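Hypothetical methylmalonyl-CoA decarboxylase alpha subunit (Sulfolobus tokodaii, PDB 1X0U) is of unconfirmed function but is a carboxyl transferase-type protein of the ClpP/crotonase clan that assembles as six copies of the chain. Local coordinates at residues G131-G136 against T168-P173; D186-I191 against V231-V236; V317-I322 against A350-F355; P400-I405 against E503-K508. All coordinates share one frame; numbering follows the deposited sequence.

Overall arrangement
Read from the N terminus, the four contacts follow one another in series: each chain loop is closed before the next opens, with no nesting or crossing. Contact 1 closes the loop over helix 144-160, and contact 2 the loop from strand 187-191 to strand 234-236. Both lie in the first mixed sheet, where strands 166-170 and 187-191 are neighbours. Contact 3 closes a shorter loop, setting helix 343-358 against the second sheet. Contact 4 closes the longest, bringing the C-terminal end of helix 494-505 back to strand 401-406 of that sheet. Contacts 2 and 3 touch where Asp-186 and Phe-187 meet Phe-355, joining the first sheet to the helix that packs on the second.

Contact 1: G131-G136 against T168-P173; sequences GINDSG and TIMAGP
Gly-131 O accepts from Ile-169 N at 2.8 Å, the first of three backbone hydrogen bonds that zip the two parallel strands together. Next comes Asn-133 N to Ile-169 O, 2.7 Å and almost collinear with the carbonyl. The last is Ala-171 N to Asn-133 O at 2.8 Å, just as strand 166-170 gives way to loop. Ile-132 and Ile-169 lie side by side on one face; on the other, the Met-170 chain, bent at both chi2 and chi3, curls back to put CE 3.6 Å from Asn-133 CB. Past the strands the chains stay close, and Gly-136 CA comes 3.4 Å from Pro-173 O in a CA-H...O contact. The Asp-134 carboxylate lies close to the Ala-171 carbonyl oxygen (Asp-134 CG to Ala-171 O 3.2 Å), both groups being acceptors. Their partners come from earlier in the chain: Lys-39 bridges to OD1, while OD2 takes Arg-45 and Gln-34. Arg-45 also reaches Ala-171 O, weakly. Within this beta-alpha-beta unit, therefore, the strands are joined by amides but their loop ends share Arg-45, with Lys-39 adding charge at Asp-134, and these cations probably offset the crowding of oxygens.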
loop_
_atom_site.group_PDB
_atom_site.type_symbol
_atom_site.label_atom_id
_atom_site.label_comp_id
_atom_site.label_asym_id
_atom_site.label_seq_id
_atom_site.Cartn_x
_atom_site.Cartn_y
_atom_site.Cartn_z
ATOM N N GLY A 131 14.073 -25.607 -16.961
ATOM C CA GLY A 131 14.575 -26.833 -16.379
ATOM C C GLY A 131 14.722 -27.914 -17.428
ATOM O O GLY A 131 13.730 -28.397 -17.970
ATOM N N ILE A 132 15.964 -28.284 -17.723
ATOM C CA ILE A 132 16.237 -29.328 -18.698
ATOM C C ILE A 132 16.246 -30.653 -17.931
ATOM O O ILE A 132 17.266 -31.075 -17.363
ATOM C CB ILE A 132 17.592 -29.086 -19.389
ATOM C CG1 ILE A 132 17.694 -27.619 -19.829
ATOM C CG2 ILE A 132 17.716 -29.986 -20.615
ATOM C CD1 ILE A 132 19.016 -27.259 -20.473
ATOM N N ASN A 133 15.085 -31.301 -17.910
ATOM C CA ASN A 133 14.897 -32.561 -17.199
ATOM C C ASN A 133 15.479 -33.800 -17.875
ATOM O O ASN A 133 15.440 -33.929 -19.093
ATOM C CB ASN A 133 13.404 -32.770 -16.940
ATOM C CG ASN A 133 12.874 -31.873 -15.833
ATOM O OD1 ASN A 133 13.026 -30.642 -15.876
ATOM N ND2 ASN A 133 12.252 -32.487 -14.830
ATOM N N ASP A 134 16.010 -34.707 -17.060
ATOM C CA ASP A 134 16.597 -35.966 -17.522
ATOM C C ASP A 134 16.827 -36.772 -16.250
ATOM O O ASP A 134 17.965 -37.049 -15.856
ATOM C CB ASP A 134 17.929 -35.724 -18.238
ATOM C CG ASP A 134 18.317 -36.877 -19.150
ATOM O OD1 ASP A 134 17.682 -37.956 -19.047
ATOM O OD2 ASP A 134 19.257 -36.704 -19.967
ATOM N N SER A 135 15.724 -37.131 -15.603
ATOM C CA SER A 135 15.761 -37.862 -14.349
ATOM C C SER A 135 14.811 -39.041 -14.345
ATOM O O SER A 135 13.672 -38.916 -14.772
ATOM C CB SER A 135 15.387 -36.917 -13.200
ATOM O OG SER A 135 15.276 -37.610 -11.964
ATOM N N GLY A 136 15.282 -40.182 -13.846
ATOM C CA GLY A 136 14.433 -41.354 -13.775
ATOM C C GLY A 136 13.401 -41.174 -12.677
ATOM O O GLY A 136 12.352 -41.823 -12.678
ATOM N N THR A 168 10.016 -26.025 -19.138
ATOM C CA THR A 168 10.715 -27.272 -18.861
ATOM C C THR A 168 10.991 -28.019 -20.160
ATOM O O THR A 168 10.119 -28.114 -21.020
ATOM C CB THR A 168 9.889 -28.235 -17.983
ATOM O OG1 THR A 168 8.858 -28.830 -18.776
ATOM C CG2 THR A 168 9.262 -27.515 -16.820
ATOM N N ILE A 169 12.209 -28.520 -20.315
ATOM C CA ILE A 169 12.532 -29.326 -21.488
ATOM C C ILE A 169 12.571 -30.721 -20.906
ATOM O O ILE A 169 13.429 -31.026 -20.070
ATOM C CB ILE A 169 13.921 -29.007 -22.088
ATOM C CG1 ILE A 169 13.945 -27.584 -22.645
ATOM C CG2 ILE A 169 14.250 -29.998 -23.209
ATOM C CD1 ILE A 169 15.277 -27.228 -23.262
ATOM N N MET A 170 11.609 -31.547 -21.290
ATOM C CA MET A 170 11.575 -32.919 -20.813
ATOM C C MET A 170 12.476 -33.708 -21.760
ATOM O O MET A 170 12.067 -34.064 -22.864
ATOM C CB MET A 170 10.142 -33.468 -20.849
ATOM C CG MET A 170 10.031 -34.947 -20.471
ATOM S SD MET A 170 10.951 -35.323 -18.968
ATOM C CE MET A 170 10.172 -34.078 -17.839
ATOM N N ALA A 171 13.714 -33.950 -21.342
ATOM C CA ALA A 171 14.659 -34.683 -22.181
ATOM C C ALA A 171 15.140 -35.959 -21.495
ATOM O O ALA A 171 16.320 -36.314 -21.575
ATOM C CB ALA A 171 15.851 -33.778 -22.537
ATOM N N GLY A 172 14.210 -36.651 -20.836
ATOM C CA GLY A 172 14.546 -37.877 -20.131
ATOM C C GLY A 172 13.353 -38.787 -19.884
ATOM O O GLY A 172 12.273 -38.537 -20.411
ATOM N N PRO A 173 13.524 -39.861 -19.090
ATOM C CA PRO A 173 12.500 -40.851 -18.736
ATOM C C PRO A 173 11.919 -40.609 -17.342
ATOM O O PRO A 173 12.206 -41.353 -16.408
ATOM C CB PRO A 173 13.277 -42.151 -18.796
ATOM C CG PRO A 173 14.567 -41.752 -18.158
ATOM C CD PRO A 173 14.861 -40.350 -18.703
#

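Contact 2: D186-I191 against V231-V236; sequences DFIIMI and VVHFMV
Ile-189 pairs with Phe-234, Met-190 with Met-235 and Ile-191 with Val-236, in parallel strands whose axes run 4.8 Å apart at 20°. Met-190 is held through both its N and its O: N donates to Phe-234 O and O accepts from Val-236 N, each bond 2.9 Å and close to the carbonyl direction. At the entry to the pairing, Ile-188 O takes two donors from successive residues, His-233 N at 2.9 Å in the carbonyl plane and Phe-234 N, tilted from it. Ile-188 N finds its acceptor in a side chain, His-233 ND1, at 2.8 Å, which is consistent with ND1 carrying no proton. The histidine torsion (chi1 -58°) swings the imidazole beside its own backbone N and back along the neighbouring strand, where Asp-186 O sits over one ring face.

Strand 234-236 is the outermost of this sheet within the chain, on the far side of 187-191 from strand 166-170, in a carboxyl transferase domain of the ClpP/crotonase clan. Helix 239-252 packs on the face carrying Ile-189 and Phe-234.

Phe-187 turns its ring edge to the face of His-233, a T-shaped pair with planes at 77°, and its CD1 also meets Phe-234 CE1. Ile-189 lays CG1 3.5 Å from Phe-234 CD1. On the other face Val-232 CG2 wedges against Met-190, 3.7 Å from SD, and also touches Ile-188 CG2. Ile-191 CG1 and Val-236 CG1 run alongside each other. Asp-186, its CB turned away from the 231-236 segment, bonds through OD1 to Asn-519 of the second subunit and through OD2 to Gln-166 N.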
loop_
_atom_site.group_PDB
_atom_site.type_symbol
_atom_site.label_atom_id
_atom_site.label_comp_id
_atom_site.label_asym_id
_atom_site.label_seq_id
_atom_site.Cartn_x
_atom_site.Cartn_y
_atom_site.Cartn_z
ATOM N N ASP A 186 4.996 -23.387 -16.762
ATOM C CA ASP A 186 4.064 -22.901 -17.794
ATOM C C ASP A 186 4.036 -23.664 -19.121
ATOM O O ASP A 186 2.974 -23.842 -19.710
ATOM C CB ASP A 186 4.334 -21.419 -18.067
ATOM C CG ASP A 186 4.362 -20.584 -16.788
ATOM O OD1 ASP A 186 3.379 -20.630 -16.013
ATOM O OD2 ASP A 186 5.369 -19.882 -16.566
ATOM N N PHE A 187 5.197 -24.107 -19.593
ATOM C CA PHE A 187 5.284 -24.833 -20.856
ATOM C C PHE A 187 6.192 -26.041 -20.741
ATOM O O PHE A 187 7.261 -25.969 -20.129
ATOM C CB PHE A 187 5.858 -23.936 -21.968
ATOM C CG PHE A 187 5.048 -22.700 -22.246
ATOM C CD1 PHE A 187 3.928 -22.751 -23.072
ATOM C CD2 PHE A 187 5.389 -21.489 -21.655
ATOM C CE1 PHE A 187 3.162 -21.612 -23.302
ATOM C CE2 PHE A 187 4.627 -20.347 -21.882
ATOM C CZ PHE A 187 3.513 -20.413 -22.705
ATOM N N ILE A 188 5.762 -27.148 -21.335
ATOM C CA ILE A 188 6.564 -28.348 -21.354
ATOM C C ILE A 188 6.927 -28.664 -22.807
ATOM O O ILE A 188 6.056 -28.932 -23.632
ATOM C CB ILE A 188 5.827 -29.569 -20.751
ATOM C CG1 ILE A 188 5.639 -29.396 -19.239
ATOM C CG2 ILE A 188 6.642 -30.831 -20.997
ATOM C CD1 ILE A 188 4.935 -30.581 -18.585
ATOM N N ILE A 189 8.218 -28.588 -23.108
ATOM C CA ILE A 189 8.738 -28.907 -24.429
ATOM C C ILE A 189 9.382 -30.282 -24.260
ATOM O O ILE A 189 10.293 -30.456 -23.452
ATOM C CB ILE A 189 9.799 -27.903 -24.863
ATOM C CG1 ILE A 189 9.167 -26.510 -24.966
ATOM C CG2 ILE A 189 10.423 -28.356 -26.182
ATOM C CD1 ILE A 189 10.169 -25.380 -25.068
ATOM N N MET A 190 8.894 -31.255 -25.015
ATOM C CA MET A 190 9.386 -32.615 -24.915
ATOM C C MET A 190 9.841 -33.165 -26.257
ATOM O O MET A 190 9.256 -32.855 -27.294
ATOM C CB MET A 190 8.277 -33.502 -24.345
ATOM C CG MET A 190 8.689 -34.932 -24.079
ATOM S SD MET A 190 7.423 -35.758 -23.125
ATOM C CE MET A 190 7.953 -37.454 -23.239
ATOM N N ILE A 191 10.887 -33.985 -26.226
ATOM C CA ILE A 191 11.425 -34.605 -27.434
ATOM C C ILE A 191 10.782 -35.978 -27.599
ATOM O O ILE A 191 10.591 -36.696 -26.622
ATOM C CB ILE A 191 12.958 -34.798 -27.341
ATOM C CG1 ILE A 191 13.652 -33.448 -27.134
ATOM C CG2 ILE A 191 13.484 -35.461 -28.620
ATOM C CD1 ILE A 191 13.618 -32.942 -25.723
ATOM N N VAL A 231 -0.616 -32.724 -21.549
ATOM C CA VAL A 231 0.461 -32.444 -20.606
ATOM C C VAL A 231 1.628 -31.709 -21.247
ATOM O O VAL A 231 2.248 -30.855 -20.623
ATOM C CB VAL A 231 0.985 -33.749 -19.960
ATOM C CG1 VAL A 231 2.208 -33.467 -19.115
ATOM C CG2 VAL A 231 -0.100 -34.375 -19.108
ATOM N N VAL A 232 1.926 -32.054 -22.494
ATOM C CA VAL A 232 3.021 -31.437 -23.219
ATOM C C VAL A 232 2.486 -30.319 -24.097
ATOM O O VAL A 232 1.441 -30.473 -24.722
ATOM C CB VAL A 232 3.746 -32.487 -24.079
ATOM C CG1 VAL A 232 4.607 -31.810 -25.144
ATOM C CG2 VAL A 232 4.614 -33.354 -23.175
ATOM N N HIS A 233 3.210 -29.200 -24.144
ATOM C CA HIS A 233 2.798 -28.043 -24.939
ATOM C C HIS A 233 3.467 -27.995 -26.307
ATOM O O HIS A 233 2.886 -27.498 -27.265
ATOM C CB HIS A 233 3.078 -26.741 -24.171
ATOM C CG HIS A 233 2.391 -26.676 -22.847
ATOM N ND1 HIS A 233 2.949 -27.188 -21.696
ATOM C CD2 HIS A 233 1.151 -26.253 -22.509
ATOM C CE1 HIS A 233 2.079 -27.085 -20.707
ATOM N NE2 HIS A 233 0.981 -26.522 -21.176
ATOM N N PHE A 234 4.692 -28.501 -26.388
ATOM C CA PHE A 234 5.420 -28.541 -27.653
ATOM C C PHE A 234 6.123 -29.875 -27.772
ATOM O O PHE A 234 6.823 -30.303 -26.838
ATOM C CB PHE A 234 6.501 -27.468 -27.737
ATOM C CG PHE A 234 6.006 -26.079 -27.558
ATOM C CD1 PHE A 234 6.118 -25.441 -26.325
ATOM C CD2 PHE A 234 5.465 -25.384 -28.627
ATOM C CE1 PHE A 234 5.705 -24.126 -26.160
ATOM C CE2 PHE A 234 5.047 -24.074 -28.471
ATOM C CZ PHE A 234 5.166 -23.439 -27.239
ATOM N N MET A 235 5.936 -30.531 -28.915
ATOM C CA MET A 235 6.595 -31.803 -29.171
ATOM C C MET A 235 7.608 -31.558 -30.271
ATOM O O MET A 235 7.290 -30.950 -31.285
ATOM C CB MET A 235 5.597 -32.866 -29.615
ATOM C CG MET A 235 6.259 -34.178 -29.976
ATOM S SD MET A 235 5.060 -35.511 -30.099
ATOM C CE MET A 235 4.185 -35.030 -31.613
ATOM N N VAL A 236 8.829 -32.032 -30.068
ATOM C CA VAL A 236 9.886 -31.823 -31.042
ATOM C C VAL A 236 10.678 -33.101 -31.334
ATOM O O VAL A 236 10.606 -34.077 -30.589
ATOM C CB VAL A 236 10.832 -30.707 -30.549
ATOM C CG1 VAL A 236 11.528 -31.138 -29.270
ATOM C CG2 VAL A 236 11.817 -30.374 -31.606
#

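Contact 3: V317-I322 against A350-F355; sequences VGFARI and ARFIRF
Phe-352 carries most of this contact, reaching from helix 343-358 to Val-317, Gly-318 and Phe-319 on strand 315-322. Its CB bond already heads for the strand, and the torsion (chi1 178°, CG anti to the backbone N) carries the ring on the same way. CG comes 3.8 Å from Val-317 CB. Along one side of the ring CD2 is closer still, 3.7 Å from that same Val-317 CB, and it also meets Val-317 CG1; CE2 remains under this valine. CD1 touches more loosely, 4.2 Å from Val-317 CB. The methine thus stands over the ring face, a CH-pi contact 17° off the normal. Further along the CD1 side comes Phe-319: Phe-352 CE1 lies 3.9 Å from Phe-319 CZ and sits over a face of the Phe-319 ring toward its rim, the two planes inclined at 49°. At the tip, Phe-352 CZ meets the backbone of Gly-318, 3.6 Å from Gly-318 N and 3.3 Å from Gly-318 O.

One turn along the helix, Phe-355 crosses Phe-319 at about a right angle, with CE2 4.0 Å from Phe-319 CZ. Val-307 and Val-330, from the strands flanking 315-322, enclose Phe-352 further. Beyond Phe-355 lies Phe-187, which meets it edge-to-face. No hydrogen bond spans the two segments; they meet through ring and methine packing and the Gly-318 backbone. Strand 325-332, helix 343-358 and strand 363-369 follow in order, the last strand parallel to the first: a beta-alpha-beta connection whose helix packs on the sheet, as expected of the layered ClpP/crotonase fold.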
loop_
_atom_site.group_PDB
_atom_site.type_symbol
_atom_site.label_atom_id
_atom_site.label_comp_id
_atom_site.label_asym_id
_atom_site.label_seq_id
_atom_site.Cartn_x
_atom_site.Cartn_y
_atom_site.Cartn_z
ATOM N N VAL A 317 -4.125 -21.549 -30.452
ATOM C CA VAL A 317 -3.568 -20.541 -29.559
ATOM C C VAL A 317 -2.073 -20.480 -29.777
ATOM O O VAL A 317 -1.428 -21.503 -30.010
ATOM C CB VAL A 317 -3.846 -20.857 -28.052
ATOM C CG1 VAL A 317 -5.357 -20.858 -27.783
ATOM C CG2 VAL A 317 -3.206 -22.201 -27.647
ATOM N N GLY A 318 -1.522 -19.278 -29.707
ATOM C CA GLY A 318 -0.101 -19.131 -29.896
ATOM C C GLY A 318 0.340 -17.691 -29.808
ATOM O O GLY A 318 -0.476 -16.783 -29.576
ATOM N N PHE A 319 1.640 -17.495 -30.001
ATOM C CA PHE A 319 2.252 -16.181 -29.941
ATOM C C PHE A 319 2.630 -15.683 -31.328
ATOM O O PHE A 319 2.858 -16.466 -32.255
ATOM C CB PHE A 319 3.519 -16.219 -29.074
ATOM C CG PHE A 319 3.276 -16.634 -27.641
ATOM C CD1 PHE A 319 3.805 -17.825 -27.149
ATOM C CD2 PHE A 319 2.535 -15.826 -26.784
ATOM C CE1 PHE A 319 3.596 -18.206 -25.819
ATOM C CE2 PHE A 319 2.323 -16.200 -25.458
ATOM C CZ PHE A 319 2.857 -17.396 -24.974
ATOM N N ALA A 320 2.708 -14.365 -31.450
ATOM C CA ALA A 320 3.069 -13.730 -32.702
ATOM C C ALA A 320 3.331 -12.280 -32.385
ATOM O O ALA A 320 3.153 -11.838 -31.255
ATOM C CB ALA A 320 1.919 -13.837 -33.704
ATOM N N ARG A 321 3.762 -11.533 -33.384
ATOM C CA ARG A 321 3.983 -10.123 -33.182
ATOM C C ARG A 321 3.120 -9.372 -34.164
ATOM O O ARG A 321 2.898 -9.832 -35.284
ATOM C CB ARG A 321 5.454 -9.764 -33.399
ATOM C CG ARG A 321 6.329 -10.104 -32.213
ATOM C CD ARG A 321 7.796 -10.035 -32.559
ATOM N NE ARG A 321 8.602 -10.600 -31.483
ATOM C CZ ARG A 321 8.734 -10.047 -30.285
ATOM N NH1 ARG A 321 8.118 -8.906 -30.022
ATOM N NH2 ARG A 321 9.465 -10.644 -29.345
ATOM N N ILE A 322 2.615 -8.226 -33.726
ATOM C CA ILE A 322 1.814 -7.368 -34.582
ATOM C C ILE A 322 2.449 -5.995 -34.517
ATOM O O ILE A 322 2.327 -5.286 -33.512
ATOM C CB ILE A 322 0.353 -7.305 -34.127
ATOM C CG1 ILE A 322 -0.333 -8.634 -34.466
ATOM C CG2 ILE A 322 -0.347 -6.138 -34.815
ATOM C CD1 ILE A 322 -1.800 -8.684 -34.140
ATOM N N ALA A 350 -8.152 -21.740 -21.939
ATOM C CA ALA A 350 -8.194 -21.123 -20.619
ATOM C C ALA A 350 -6.817 -20.946 -19.979
ATOM O O ALA A 350 -6.489 -19.862 -19.502
ATOM C CB ALA A 350 -9.105 -21.917 -19.705
ATOM N N ARG A 351 -6.008 -22.001 -19.989
ATOM C CA ARG A 351 -4.668 -21.952 -19.396
ATOM C C ARG A 351 -3.805 -20.960 -20.166
ATOM O O ARG A 351 -3.001 -20.230 -19.585
ATOM C CB ARG A 351 -4.030 -23.346 -19.431
ATOM C CG ARG A 351 -3.293 -23.767 -18.151
ATOM C CD ARG A 351 -1.983 -23.057 -18.004
ATOM N NE ARG A 351 -1.212 -23.453 -16.817
ATOM C CZ ARG A 351 -0.362 -24.483 -16.750
ATOM N NH1 ARG A 351 -0.153 -25.280 -17.797
ATOM N NH2 ARG A 351 0.346 -24.670 -15.643
ATOM N N PHE A 352 -3.964 -20.950 -21.484
ATOM C CA PHE A 352 -3.210 -20.030 -22.330
ATOM C C PHE A 352 -3.522 -18.563 -22.023
ATOM O O PHE A 352 -2.609 -17.757 -21.852
ATOM C CB PHE A 352 -3.504 -20.284 -23.815
ATOM C CG PHE A 352 -2.782 -19.335 -24.747
ATOM C CD1 PHE A 352 -1.416 -19.465 -24.973
ATOM C CD2 PHE A 352 -3.472 -18.327 -25.417
ATOM C CE1 PHE A 352 -0.743 -18.613 -25.857
ATOM C CE2 PHE A 352 -2.807 -17.465 -26.308
ATOM C CZ PHE A 352 -1.441 -17.611 -26.527
ATOM N N ILE A 353 -4.793 -18.187 -21.954
ATOM C CA ILE A 353 -5.047 -16.777 -21.691
ATOM C C ILE A 353 -4.562 -16.307 -20.309
ATOM O O ILE A 353 -4.035 -15.196 -20.178
ATOM C CB ILE A 353 -6.542 -16.385 -21.899
ATOM C CG1 ILE A 353 -7.412 -16.974 -20.813
ATOM C CG2 ILE A 353 -7.037 -16.894 -23.281
ATOM C CD1 ILE A 353 -8.190 -18.184 -21.309
ATOM N N ARG A 354 -4.712 -17.154 -19.292
ATOM C CA ARG A 354 -4.261 -16.791 -17.952
ATOM C C ARG A 354 -2.763 -16.513 -17.969
ATOM O O ARG A 354 -2.303 -15.526 -17.376
ATOM C CB ARG A 354 -4.581 -17.897 -16.953
ATOM C CG ARG A 354 -6.081 -18.216 -16.833
ATOM C CD ARG A 354 -6.359 -19.015 -15.571
ATOM N NE ARG A 354 -6.387 -18.169 -14.382
ATOM C CZ ARG A 354 -5.825 -18.488 -13.223
ATOM N NH1 ARG A 354 -5.171 -19.633 -13.100
ATOM N NH2 ARG A 354 -5.954 -17.686 -12.177
ATOM N N PHE A 355 -2.002 -17.368 -18.660
ATOM C CA PHE A 355 -0.558 -17.168 -18.749
ATOM C C PHE A 355 -0.247 -15.827 -19.403
ATOM O O PHE A 355 0.566 -15.055 -18.888
ATOM C CB PHE A 355 0.129 -18.279 -19.556
ATOM C CG PHE A 355 1.597 -18.028 -19.785
ATOM C CD1 PHE A 355 2.542 -18.440 -18.853
ATOM C CD2 PHE A 355 2.023 -17.273 -20.879
ATOM C CE1 PHE A 355 3.880 -18.093 -19.003
ATOM C CE2 PHE A 355 3.349 -16.924 -21.030
ATOM C CZ PHE A 355 4.286 -17.335 -20.083
#

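Contact 4: P400-I405 against E503-K508; sequences PKITVI and EMLKTK
Lys-508 NZ, at the end of an extended side chain that runs past Pro-400 (Lys-508 CD 3.9 Å from Pro-400 CA), is gripped by a salt bridge to Asp-425 OD2, which also takes the amide of Lys-401, and by a hydrogen bond to Val-399 O. A single carboxylate oxygen thus ties the start of strand 401-406 to the tail beyond helix 494-505. Lys-401 NZ stands 4.9 Å from Lys-508 NZ, yet it has its own acceptors, Phe-394 O and Ala-397 O, which probably eases the like charges. Leu-505 O closes a type I turn by accepting Lys-508 N at 2.9 Å. Pro-400 fits against this turn, its CB 3.5 Å from Leu-505 CB. The closest touch between the segments is at the ring's far corner, where Pro-400 CG comes 3.1 Å from Leu-505 O. Leu-505 points its CB at the strand, and its CD1 continues to Ile-402 CG1, 3.9 Å away. Leu-121 of the third subunit also packs on Leu-505, and Thr-507 bonds to Val-125 O of that subunit. Here the end of a C-terminal helix folds back on the parallel part of the second sheet of a carboxyl transferase domain, at a subunit interface.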
loop_
_atom_site.group_PDB
_atom_site.type_symbol
_atom_site.label_atom_id
_atom_site.label_comp_id
_atom_site.label_asym_id
_atom_site.label_seq_id
_atom_site.Cartn_x
_atom_site.Cartn_y
_atom_site.Cartn_z
ATOM N N PRO A 400 -4.779 -6.004 -22.481
ATOM C CA PRO A 400 -5.684 -5.582 -23.551
ATOM C C PRO A 400 -6.351 -6.800 -24.194
ATOM O O PRO A 400 -5.721 -7.835 -24.387
ATOM C CB PRO A 400 -4.753 -4.864 -24.514
ATOM C CG PRO A 400 -3.789 -4.186 -23.553
ATOM C CD PRO A 400 -3.484 -5.307 -22.574
ATOM N N LYS A 401 -7.630 -6.675 -24.512
ATOM C CA LYS A 401 -8.359 -7.762 -25.143
ATOM C C LYS A 401 -9.207 -7.237 -26.298
ATOM O O LYS A 401 -10.018 -6.332 -26.124
ATOM C CB LYS A 401 -9.236 -8.477 -24.111
ATOM C CG LYS A 401 -8.430 -9.294 -23.100
ATOM C CD LYS A 401 -9.315 -9.844 -22.004
ATOM C CE LYS A 401 -9.914 -8.720 -21.172
ATOM N NZ LYS A 401 -10.828 -9.273 -20.158
ATOM N N ILE A 402 -8.991 -7.800 -27.482
ATOM C CA ILE A 402 -9.732 -7.408 -28.681
ATOM C C ILE A 402 -10.253 -8.653 -29.372
ATOM O O ILE A 402 -9.523 -9.638 -29.555
ATOM C CB ILE A 402 -8.841 -6.642 -29.693
ATOM C CG1 ILE A 402 -8.310 -5.360 -29.067
ATOM C CG2 ILE A 402 -9.658 -6.262 -30.913
ATOM C CD1 ILE A 402 -7.302 -4.625 -29.934
ATOM N N THR A 403 -11.524 -8.609 -29.750
ATOM C CA THR A 403 -12.141 -9.725 -30.435
ATOM C C THR A 403 -12.500 -9.347 -31.870
ATOM O O THR A 403 -13.034 -8.263 -32.132
ATOM C CB THR A 403 -13.417 -10.203 -29.705
ATOM O OG1 THR A 403 -13.055 -10.744 -28.428
ATOM C CG2 THR A 403 -14.128 -11.282 -30.496
ATOM N N VAL A 404 -12.167 -10.242 -32.796
ATOM C CA VAL A 404 -12.485 -10.053 -34.196
ATOM C C VAL A 404 -13.267 -11.289 -34.614
ATOM O O VAL A 404 -12.712 -12.386 -34.735
ATOM C CB VAL A 404 -11.238 -9.936 -35.088
ATOM C CG1 VAL A 404 -11.666 -9.838 -36.552
ATOM C CG2 VAL A 404 -10.426 -8.716 -34.715
ATOM N N ILE A 405 -14.563 -11.103 -34.822
ATOM C CA ILE A 405 -15.436 -12.189 -35.227
ATOM C C ILE A 405 -15.355 -12.357 -36.742
ATOM O O ILE A 405 -15.774 -11.484 -37.503
ATOM C CB ILE A 405 -16.881 -11.891 -34.775
ATOM C CG1 ILE A 405 -16.904 -11.770 -33.241
ATOM C CG2 ILE A 405 -17.826 -12.970 -35.280
ATOM C CD1 ILE A 405 -18.258 -11.459 -32.629
ATOM N N GLU A 503 -2.154 -0.283 -29.748
ATOM C CA GLU A 503 -1.425 0.967 -29.512
ATOM C C GLU A 503 -2.110 1.788 -28.426
ATOM O O GLU A 503 -1.459 2.328 -27.523
ATOM C CB GLU A 503 -1.374 1.787 -30.805
ATOM C CG GLU A 503 -0.985 3.263 -30.647
ATOM C CD GLU A 503 0.514 3.478 -30.636
ATOM O OE1 GLU A 503 0.953 4.647 -30.531
ATOM O OE2 GLU A 503 1.254 2.477 -30.737
ATOM N N MET A 504 -3.431 1.884 -28.533
ATOM C CA MET A 504 -4.237 2.635 -27.584
ATOM C C MET A 504 -4.326 1.908 -26.239
ATOM O O MET A 504 -4.273 2.527 -25.184
ATOM C CB MET A 504 -5.635 2.855 -28.186
ATOM C CG MET A 504 -6.646 3.592 -27.307
ATOM S SD MET A 504 -7.438 2.549 -26.056
ATOM C CE MET A 504 -8.611 1.624 -27.052
ATOM N N LEU A 505 -4.428 0.586 -26.286
ATOM C CA LEU A 505 -4.550 -0.226 -25.084
ATOM C C LEU A 505 -3.274 -0.587 -24.315
ATOM O O LEU A 505 -3.363 -1.126 -23.212
ATOM C CB LEU A 505 -5.288 -1.511 -25.437
ATOM C CG LEU A 505 -6.718 -1.292 -25.928
ATOM C CD1 LEU A 505 -7.309 -2.597 -26.438
ATOM C CD2 LEU A 505 -7.551 -0.715 -24.790
ATOM N N LYS A 506 -2.102 -0.289 -24.871
ATOM C CA LYS A 506 -0.846 -0.651 -24.214
ATOM C C LYS A 506 -0.718 -0.157 -22.783
ATOM O O LYS A 506 -0.142 -0.842 -21.939
ATOM C CB LYS A 506 0.361 -0.170 -25.034
ATOM C CG LYS A 506 0.397 1.330 -25.298
ATOM C CD LYS A 506 1.581 1.715 -26.196
ATOM C CE LYS A 506 1.476 3.167 -26.667
ATOM N NZ LYS A 506 2.689 3.620 -27.416
ATOM N N THR A 507 -1.256 1.025 -22.507
ATOM C CA THR A 507 -1.179 1.586 -21.159
ATOM C C THR A 507 -2.420 1.293 -20.323
ATOM O O THR A 507 -2.682 1.976 -19.342
ATOM C CB THR A 507 -0.963 3.105 -21.204
ATOM O OG1 THR A 507 -1.785 3.669 -22.230
ATOM C CG2 THR A 507 0.490 3.423 -21.502
ATOM N N LYS A 508 -3.172 0.267 -20.718
ATOM C CA LYS A 508 -4.388 -0.133 -20.018
ATOM C C LYS A 508 -4.140 -0.583 -18.579
ATOM O O LYS A 508 -3.233 -1.371 -18.318
ATOM C CB LYS A 508 -5.069 -1.279 -20.770
ATOM C CG LYS A 508 -6.332 -1.805 -20.089
ATOM C CD LYS A 508 -6.799 -3.127 -20.699
ATOM C CE LYS A 508 -8.046 -3.636 -20.002
ATOM N NZ LYS A 508 -8.489 -4.931 -20.545
#